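Local coordinates for protein SorB (Sorangium cellulosum, PDB 6B2V) that provides the pyran synthase domain in module nine of the sorangicin polyketide assembly line, where it forms a pyran ring on the growing antibiotic chain, at residues V31-A36 against A45-G50; P139-A144 against I241-R246; L176-L181 against A190-P195. One frame throughout, in Å; residues are numbered along the deposited sequence.

Contact 1: V31-A36 against A45-G50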
loop_
_atom_site.group_PDB
_atom_site.type_symbol
_atom_site.label_atom_id
_atom_site.label_comp_id
_atom_site.label_asym_id
_atom_site.label_seq_id
_atom_site.Cartn_x
_atom_site.Cartn_y
_atom_site.Cartn_z
ATOM N N VAL A 31 15.258 1.571 -5.082
ATOM C CA VAL A 31 16.009 0.698 -5.932
ATOM C C VAL A 31 17.305 1.365 -6.322
ATOM O O VAL A 31 17.297 2.220 -7.112
ATOM C CB VAL A 31 15.225 0.419 -7.201
ATOM C CG1 VAL A 31 16.008 -0.477 -8.109
ATOM C CG2 VAL A 31 13.896 -0.192 -6.858
ATOM N N HIS A 32 18.406 0.947 -5.727
ATOM C CA HIS A 32 19.686 1.567 -6.009
ATOM C C HIS A 32 20.589 0.924 -7.052
ATOM O O HIS A 32 21.306 1.604 -7.714
ATOM C CB HIS A 32 20.454 1.754 -4.721
ATOM C CG HIS A 32 19.705 2.486 -3.662
ATOM N ND1 HIS A 32 20.085 2.492 -2.349
ATOM C CD2 HIS A 32 18.603 3.256 -3.732
ATOM C CE1 HIS A 32 19.243 3.219 -1.652
ATOM N NE2 HIS A 32 18.330 3.694 -2.472
ATOM N N ARG A 33 20.574 -0.395 -7.164
ATOM C CA ARG A 33 21.452 -1.024 -8.140
ATOM C C ARG A 33 20.898 -2.357 -8.604
ATOM O O ARG A 33 20.065 -2.969 -7.937
ATOM C CB ARG A 33 22.887 -1.075 -7.607
ATOM C CG ARG A 33 23.067 -1.974 -6.395
ATOM C CD ARG A 33 24.490 -1.902 -5.861
ATOM N NE ARG A 33 24.694 -2.796 -4.722
ATOM C CZ ARG A 33 24.374 -2.494 -3.468
ATOM N NH1 ARG A 33 23.832 -1.317 -3.185
ATOM N NH2 ARG A 33 24.594 -3.369 -2.497
ATOM N N GLU A 34 21.373 -2.797 -9.762
ATOM C CA GLU A 34 21.028 -4.103 -10.268
ATOM C C GLU A 34 22.115 -5.060 -9.771
ATOM O O GLU A 34 23.251 -4.723 -9.744
ATOM C CB GLU A 34 20.849 -4.162 -11.788
ATOM C CG GLU A 34 20.473 -5.555 -12.254
ATOM C CD GLU A 34 19.828 -5.664 -13.603
ATOM O OE1 GLU A 34 19.669 -4.684 -14.280
ATOM O OE2 GLU A 34 19.470 -6.751 -13.936
ATOM N N VAL A 35 21.698 -6.253 -9.418
ATOM C CA VAL A 35 22.555 -7.238 -8.869
ATOM C C VAL A 35 22.488 -8.532 -9.667
ATOM O O VAL A 35 21.494 -8.874 -10.197
ATOM C CB VAL A 35 22.173 -7.341 -7.403
ATOM C CG1 VAL A 35 21.819 -8.691 -6.918
ATOM C CG2 VAL A 35 23.111 -6.561 -6.550
ATOM N N ALA A 36 23.611 -9.212 -9.783
ATOM C CA ALA A 36 23.662 -10.403 -10.601
ATOM C C ALA A 36 22.882 -11.597 -10.106
ATOM O O ALA A 36 22.862 -11.870 -8.956
ATOM C CB ALA A 36 25.097 -10.771 -10.912
ATOM N N ALA A 45 18.775 -4.174 -5.696
ATOM C CA ALA A 45 19.037 -3.935 -4.311
ATOM C C ALA A 45 19.116 -2.479 -3.914
ATOM O O ALA A 45 19.306 -1.656 -4.726
ATOM C CB ALA A 45 20.314 -4.652 -3.928
ATOM N N ALA A 46 18.880 -2.224 -2.635
ATOM C CA ALA A 46 19.006 -0.940 -2.015
ATOM C C ALA A 46 19.454 -1.099 -0.570
ATOM O O ALA A 46 19.120 -2.014 0.060
ATOM C CB ALA A 46 17.684 -0.173 -2.074
ATOM N N VAL A 47 20.203 -0.144 -0.076
ATOM C CA VAL A 47 20.627 -0.129 1.297
ATOM C C VAL A 47 19.992 1.061 2.003
ATOM O O VAL A 47 20.060 2.108 1.521
ATOM C CB VAL A 47 22.144 0.047 1.406
ATOM C CG1 VAL A 47 22.551 0.131 2.839
ATOM C CG2 VAL A 47 22.831 -1.106 0.729
ATOM N N PHE A 48 19.385 0.829 3.143
ATOM C CA PHE A 48 18.749 1.849 3.928
ATOM C C PHE A 48 19.413 1.981 5.261
ATOM O O PHE A 48 19.805 1.032 5.836
ATOM C CB PHE A 48 17.284 1.512 4.133
ATOM C CG PHE A 48 16.555 1.267 2.865
ATOM C CD1 PHE A 48 16.116 2.314 2.108
ATOM C CD2 PHE A 48 16.347 0.014 2.406
ATOM C CE1 PHE A 48 15.474 2.102 0.938
ATOM C CE2 PHE A 48 15.697 -0.199 1.228
ATOM C CZ PHE A 48 15.260 0.853 0.481
ATOM N N ASP A 49 19.609 3.201 5.674
ATOM C CA ASP A 49 20.222 3.485 6.952
ATOM C C ASP A 49 19.313 3.947 8.060
ATOM O O ASP A 49 19.734 4.067 9.149
ATOM C CB ASP A 49 21.417 4.420 6.817
ATOM C CG ASP A 49 21.047 5.798 6.400
ATOM O OD1 ASP A 49 19.895 6.155 6.363
ATOM O OD2 ASP A 49 21.954 6.523 6.091
ATOM N N GLY A 50 18.048 4.130 7.769
ATOM C CA GLY A 50 17.127 4.567 8.778
ATOM C C GLY A 50 16.879 6.053 8.872
ATOM O O GLY A 50 15.992 6.485 9.567
#
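Ala-45 faces two residues at once, its carbonyl oxygen taking the backbone N-H of both His-32 and Arg-33. The bond from Arg-33 N to Ala-45 O, at 3.0 Å, is the straighter of the two; the one from His-32 N to Ala-45 O, at 2.9 Å, is more bent and comes in tilted from the carbonyl plane. Ala-45 also gives its own N-H to Arg-33 O at 2.9 Å, which makes Arg-33 and Ala-45 an antiparallel hydrogen-bonded pair. Two residues set against one is a classic beta bulge, here where the chain enters the short strand 33-35. That strand and strand 41-48 form a beta hairpin in the predicted N-terminal hotdog fold; 33-35 is an outermost strand of the chain, while Ala-46 bonds through its backbone to Leu-103 on the next strand, 101-110. Beside the bulge the His-32 side chain leans across to the other strand. With CG anti to the carbonyl carbon (chi1 -53°), the imidazole lies flat over Ala-46, whose CB is 3.6 Å from the centroid of the His-32 ring and only 10° off its normal, a well-centred CH-pi contact. At the ring edge CE1 of His-32 comes within 3.5 Å of Val-47 O, and NE2 is hydrogen-bonded to Pro-29 O, which helps fix the rotation of the ring. Arg-33 takes another route: its chain runs extended from CG to NE on the face that carries the methyl of Ala-45, and ends with NH1 4.0 Å from CG2 of Val-47, the methyl lying at the guanidinium edge. Its NH2 makes a long, weak ion pair with Glu-102. Two residues on from Arg-33, CG2 of Val-35 touches CB of Ala-45 at 4.3 Å.

Contact 2: P139-A144 against I241-R246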
loop_
_atom_site.group_PDB
_atom_site.type_symbol
_atom_site.label_atom_id
_atom_site.label_comp_id
_atom_site.label_asym_id
_atom_site.label_seq_id
_atom_site.Cartn_x
_atom_site.Cartn_y
_atom_site.Cartn_z
ATOM N N PRO A 139 -8.485 -5.217 -14.830
ATOM C CA PRO A 139 -9.923 -5.024 -14.919
ATOM C C PRO A 139 -10.182 -3.595 -15.349
ATOM O O PRO A 139 -9.433 -2.709 -15.062
ATOM C CB PRO A 139 -10.415 -5.178 -13.485
ATOM C CG PRO A 139 -9.311 -5.763 -12.731
ATOM C CD PRO A 139 -8.052 -5.586 -13.479
ATOM N N ALA A 140 -11.325 -3.369 -15.956
ATOM C CA ALA A 140 -11.659 -2.056 -16.403
ATOM C C ALA A 140 -11.733 -1.165 -15.190
ATOM O O ALA A 140 -12.155 -1.555 -14.164
ATOM C CB ALA A 140 -12.997 -2.053 -17.120
ATOM N N ARG A 141 -11.324 0.056 -15.405
ATOM C CA ARG A 141 -11.323 1.056 -14.385
ATOM C C ARG A 141 -12.755 1.134 -13.937
ATOM O O ARG A 141 -13.630 1.241 -14.693
ATOM C CB ARG A 141 -10.915 2.387 -15.024
ATOM C CG ARG A 141 -10.623 3.494 -14.048
ATOM C CD ARG A 141 -10.303 4.831 -14.683
ATOM N NE ARG A 141 -9.402 5.624 -13.909
ATOM C CZ ARG A 141 -9.103 6.879 -14.170
ATOM N NH1 ARG A 141 -9.682 7.493 -15.181
ATOM N NH2 ARG A 141 -8.229 7.515 -13.436
ATOM N N PRO A 142 -12.952 1.233 -12.653
ATOM C CA PRO A 142 -14.277 1.362 -12.098
ATOM C C PRO A 142 -14.854 2.663 -12.550
ATOM O O PRO A 142 -14.201 3.616 -12.850
ATOM C CB PRO A 142 -14.025 1.472 -10.594
ATOM C CG PRO A 142 -12.727 0.888 -10.369
ATOM C CD PRO A 142 -11.945 0.962 -11.643
ATOM N N PRO A 143 -16.159 2.720 -12.480
ATOM C CA PRO A 143 -16.862 3.945 -12.796
ATOM C C PRO A 143 -16.528 5.014 -11.744
ATOM O O PRO A 143 -16.115 4.722 -10.696
ATOM C CB PRO A 143 -18.331 3.593 -12.644
ATOM C CG PRO A 143 -18.373 2.153 -12.617
ATOM C CD PRO A 143 -17.066 1.630 -12.142
ATOM N N ALA A 144 -16.759 6.255 -12.090
ATOM C CA ALA A 144 -16.469 7.316 -11.143
ATOM C C ALA A 144 -17.321 7.164 -9.894
ATOM O O ALA A 144 -18.427 6.850 -9.989
ATOM C CB ALA A 144 -16.701 8.676 -11.751
ATOM N N ILE A 241 -3.214 0.130 -10.776
ATOM C CA ILE A 241 -2.812 1.493 -10.875
ATOM C C ILE A 241 -3.347 2.098 -12.174
ATOM O O ILE A 241 -2.979 1.662 -13.214
ATOM C CB ILE A 241 -1.283 1.488 -10.986
ATOM C CG1 ILE A 241 -0.661 0.810 -9.770
ATOM C CG2 ILE A 241 -0.785 2.889 -11.112
ATOM C CD1 ILE A 241 0.730 0.265 -10.047
ATOM N N TYR A 242 -4.249 3.054 -12.092
ATOM C CA TYR A 242 -4.837 3.633 -13.296
ATOM C C TYR A 242 -4.271 4.967 -13.748
ATOM O O TYR A 242 -4.145 5.208 -14.890
ATOM C CB TYR A 242 -6.364 3.709 -13.145
ATOM C CG TYR A 242 -7.031 2.378 -12.980
ATOM C CD1 TYR A 242 -7.208 1.545 -14.039
ATOM C CD2 TYR A 242 -7.504 1.956 -11.756
ATOM C CE1 TYR A 242 -7.832 0.336 -13.886
ATOM C CE2 TYR A 242 -8.119 0.756 -11.598
ATOM C CZ TYR A 242 -8.259 -0.056 -12.672
ATOM O OH TYR A 242 -8.877 -1.248 -12.529
ATOM N N SER A 243 -3.937 5.787 -12.796
ATOM C CA SER A 243 -3.356 7.084 -13.073
ATOM C C SER A 243 -2.601 7.654 -11.863
ATOM O O SER A 243 -2.611 7.074 -10.863
ATOM C CB SER A 243 -4.378 8.024 -13.675
ATOM O OG SER A 243 -5.166 8.493 -12.702
ATOM N N ASP A 244 -1.976 8.807 -11.987
ATOM C CA ASP A 244 -1.156 9.316 -10.908
ATOM C C ASP A 244 -1.945 9.516 -9.632
ATOM O O ASP A 244 -2.820 10.308 -9.578
ATOM C CB ASP A 244 -0.612 10.689 -11.364
ATOM C CG ASP A 244 0.433 11.312 -10.410
ATOM O OD1 ASP A 244 0.663 10.912 -9.332
ATOM O OD2 ASP A 244 1.030 12.283 -10.829
ATOM N N PRO A 245 -1.496 8.875 -8.565
ATOM C CA PRO A 245 -2.164 8.936 -7.278
ATOM C C PRO A 245 -2.074 10.276 -6.541
ATOM O O PRO A 245 -2.825 10.613 -5.714
ATOM C CB PRO A 245 -1.514 7.834 -6.463
ATOM C CG PRO A 245 -0.326 7.427 -7.174
ATOM C CD PRO A 245 -0.384 7.919 -8.557
ATOM N N ARG A 246 -1.194 11.113 -7.046
ATOM C CA ARG A 246 -0.995 12.426 -6.466
ATOM C C ARG A 246 -2.172 13.341 -6.693
ATOM O O ARG A 246 -2.308 14.310 -6.037
ATOM C CB ARG A 246 0.298 13.079 -6.917
ATOM C CG ARG A 246 1.491 12.468 -6.235
ATOM C CD ARG A 246 2.788 13.114 -6.625
ATOM N NE ARG A 246 2.903 13.290 -8.032
ATOM C CZ ARG A 246 3.652 12.516 -8.804
ATOM N NH1 ARG A 246 4.270 11.479 -8.238
ATOM N NH2 ARG A 246 3.732 12.734 -10.116
#
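The Tyr-242 ring packs with one face against Arg-141 in a segment that runs in a polyproline II-like conformation, between the predicted N- and C-terminal hotdog folds of this double-hotdog domain. The tight part is here. Arg-141 CG sits 4.0 Å from the centroid of the Tyr-242 ring, 14° off the normal, a CH-pi contact, and Arg-141 CA comes to 3.6 Å from Tyr-242 CE1 on the same face. Having CG anti to the backbone N (chi1 -169°) carries the arginine chain across the ring toward its root, in the direction opposite to the tyrosine side chain. Pro-142 adds its CD, 3.8 Å from Tyr-242 CE2.

Beyond the root of the ring the fit loosens at the protein surface. The guanidinium plane is turned 48° from the tyrosine ring, and Arg-141 NH2 stands 3.3 Å from Ser-243 OG at an angle too poor for a hydrogen bond. The polar end is held from outside the two segments: Arg-141 NE bonds to Cys-279 O on strand 279-289, and NH2 also has a partner elsewhere. The firm polar tie is at the other end of the ring, where Tyr-242 OH donates to Pro-139 O over 3.0 Å, approaching from above the carbonyl plane.

Contact 3: L176-L181 against A190-P195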
loop_
_atom_site.group_PDB
_atom_site.type_symbol
_atom_site.label_atom_id
_atom_site.label_comp_id
_atom_site.label_asym_id
_atom_site.label_seq_id
_atom_site.Cartn_x
_atom_site.Cartn_y
_atom_site.Cartn_z
ATOM N N LEU A 176 0.821 12.021 6.756
ATOM C CA LEU A 176 -0.244 11.469 5.967
ATOM C C LEU A 176 -1.065 12.582 5.302
ATOM O O LEU A 176 -0.937 13.715 5.639
ATOM C CB LEU A 176 -1.165 10.627 6.819
ATOM C CG LEU A 176 -0.549 9.438 7.535
ATOM C CD1 LEU A 176 -1.575 8.714 8.340
ATOM C CD2 LEU A 176 0.152 8.560 6.543
ATOM N N TRP A 177 -1.886 12.194 4.349
ATOM C CA TRP A 177 -2.735 13.100 3.636
ATOM C C TRP A 177 -4.159 13.206 4.204
ATOM O O TRP A 177 -4.922 13.982 3.767
ATOM C CB TRP A 177 -2.863 12.661 2.181
ATOM C CG TRP A 177 -1.621 12.714 1.326
ATOM C CD1 TRP A 177 -0.371 12.375 1.671
ATOM C CD2 TRP A 177 -1.560 13.111 -0.044
ATOM N NE1 TRP A 177 0.463 12.556 0.630
ATOM C CE2 TRP A 177 -0.255 12.975 -0.454
ATOM C CE3 TRP A 177 -2.496 13.547 -0.957
ATOM C CZ2 TRP A 177 0.141 13.317 -1.727
ATOM C CZ3 TRP A 177 -2.101 13.864 -2.206
ATOM C CH2 TRP A 177 -0.802 13.749 -2.575
ATOM N N ILE A 178 -4.463 12.388 5.185
ATOM C CA ILE A 178 -5.803 12.417 5.723
ATOM C C ILE A 178 -6.195 13.719 6.402
ATOM O O ILE A 178 -5.482 14.196 7.205
ATOM C CB ILE A 178 -5.986 11.234 6.672
ATOM C CG1 ILE A 178 -5.737 9.968 5.897
ATOM C CG2 ILE A 178 -7.392 11.214 7.233
ATOM C CD1 ILE A 178 -5.684 8.778 6.773
ATOM N N ALA A 179 -7.326 14.282 5.996
ATOM C CA ALA A 179 -7.826 15.517 6.566
ATOM C C ALA A 179 -9.116 15.366 7.330
ATOM O O ALA A 179 -9.424 16.129 8.161
ATOM C CB ALA A 179 -8.049 16.539 5.506
ATOM N N SER A 180 -9.885 14.383 6.968
ATOM C CA SER A 180 -11.135 14.054 7.628
ATOM C C SER A 180 -11.477 12.586 7.411
ATOM O O SER A 180 -10.999 12.000 6.525
ATOM C CB SER A 180 -12.304 14.881 7.077
ATOM O OG SER A 180 -12.664 14.398 5.812
ATOM N N LEU A 181 -12.305 12.030 8.281
ATOM C CA LEU A 181 -12.737 10.671 8.167
ATOM C C LEU A 181 -14.184 10.442 8.656
ATOM O O LEU A 181 -14.471 10.775 9.726
ATOM C CB LEU A 181 -11.778 9.788 8.972
ATOM C CG LEU A 181 -12.043 8.279 9.028
ATOM C CD1 LEU A 181 -12.032 7.651 7.655
ATOM C CD2 LEU A 181 -10.965 7.579 9.844
ATOM N N ALA A 190 -12.519 8.984 3.593
ATOM C CA ALA A 190 -11.528 9.943 4.072
ATOM C C ALA A 190 -11.252 10.988 3.013
ATOM O O ALA A 190 -11.110 10.656 1.911
ATOM C CB ALA A 190 -10.213 9.261 4.398
ATOM N N SER A 191 -11.243 12.244 3.417
ATOM C CA SER A 191 -10.838 13.285 2.500
ATOM C C SER A 191 -9.327 13.510 2.670
ATOM O O SER A 191 -8.804 13.316 3.711
ATOM C CB SER A 191 -11.621 14.550 2.669
ATOM O OG SER A 191 -11.245 15.144 3.841
ATOM N N LEU A 192 -8.674 13.887 1.580
ATOM C CA LEU A 192 -7.236 14.068 1.566
ATOM C C LEU A 192 -6.796 15.455 1.199
ATOM O O LEU A 192 -7.422 16.097 0.457
ATOM C CB LEU A 192 -6.589 13.176 0.517
ATOM C CG LEU A 192 -6.880 11.704 0.635
ATOM C CD1 LEU A 192 -6.207 10.989 -0.508
ATOM C CD2 LEU A 192 -6.487 11.091 1.961
ATOM N N GLN A 193 -5.706 15.865 1.800
ATOM C CA GLN A 193 -5.052 17.129 1.458
ATOM C C GLN A 193 -3.550 16.828 1.328
ATOM O O GLN A 193 -2.967 16.267 2.195
ATOM C CB GLN A 193 -5.284 18.148 2.527
ATOM C CG GLN A 193 -4.700 19.505 2.219
ATOM C CD GLN A 193 -5.144 20.535 3.229
ATOM O OE1 GLN A 193 -6.229 20.440 3.796
ATOM N NE2 GLN A 193 -4.277 21.497 3.496
ATOM N N ALA A 194 -2.977 17.245 0.226
ATOM C CA ALA A 194 -1.586 16.995 0.053
ATOM C C ALA A 194 -0.740 17.821 0.982
ATOM O O ALA A 194 -1.040 18.916 1.272
ATOM C CB ALA A 194 -1.169 17.246 -1.381
ATOM N N PRO A 195 0.389 17.264 1.353
ATOM C CA PRO A 195 1.374 18.022 2.111
ATOM C C PRO A 195 1.881 19.170 1.235
ATOM O O PRO A 195 1.843 19.107 0.044
ATOM C CB PRO A 195 2.462 16.976 2.374
ATOM C CG PRO A 195 1.709 15.684 2.420
ATOM C CD PRO A 195 0.747 15.845 1.284
#
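Trp-177 lays one face of its indole against the chain leaving strand 187-192. Ala-194 CB stands 3.8 Å from the centroid of the Trp-177 six-membered ring, and Pro-195 CD is 3.5 Å from that of the five-membered ring, so two CH-pi contacts share the face; the proline and indole side chains cross at about a right angle. Trp-177 O accepts the N-H of Gln-193 at 2.8 Å, nearly straight and in the carbonyl plane, and also has the CA-H of Leu-192 close by. Next, Ile-178 forms a non-hydrogen-bonded antiparallel pair with Leu-192, its CG1 meeting Leu-192 CD2 at 4.2 Å. Ala-179 N then donates to Ser-191 O at 2.9 Å, and Ser-180 O accepts from Ser-191 N. Ala-179 and Ser-180 thus both oppose Ser-191, a classic beta bulge that shifts the register of the hairpin by one. The hydroxyls of Ser-180 and Ser-191 come together on one face of the hairpin, OG of Ser-180 to OG of Ser-191 being a short 2.5 Å hydrogen bond; each OG lies between its backbone N and carbonyl carbon (chi1 74° and 71°), which brings the two hydroxyls together. On the opposite face Leu-181 CD1 rests on Ala-190 CB at 4.1 Å. This hairpin belongs to the predicted C-terminal hotdog fold: strand 178-183 is flanked by strand 156-158 through Leu-181 and Val-158, strand 187-192 by strand 250-255, and Ile-178 and Trp-177 pack on Val-215 and Leu-209 of helix 207-225.

Contacts 1 and 3 are partly buried and contact 2 lies on the surface. The first and third each hold a beta hairpin, one in each predicted hotdog fold, with contact centres about 31 Å apart; both carry a classic bulge and rest on backbone bonds. They differ in their side-chain contacts: a histidine ring over an alanine in contact 1, an indole under an alanine and a proline plus a serine pair in contact 3. Contact 2 has no strand pairing and joins two loops far apart in sequence, by a tyrosine ring and one side-chain bond. It touches contact 3, where Arg-246 O lies 3.8 Å from Trp-177 CH2.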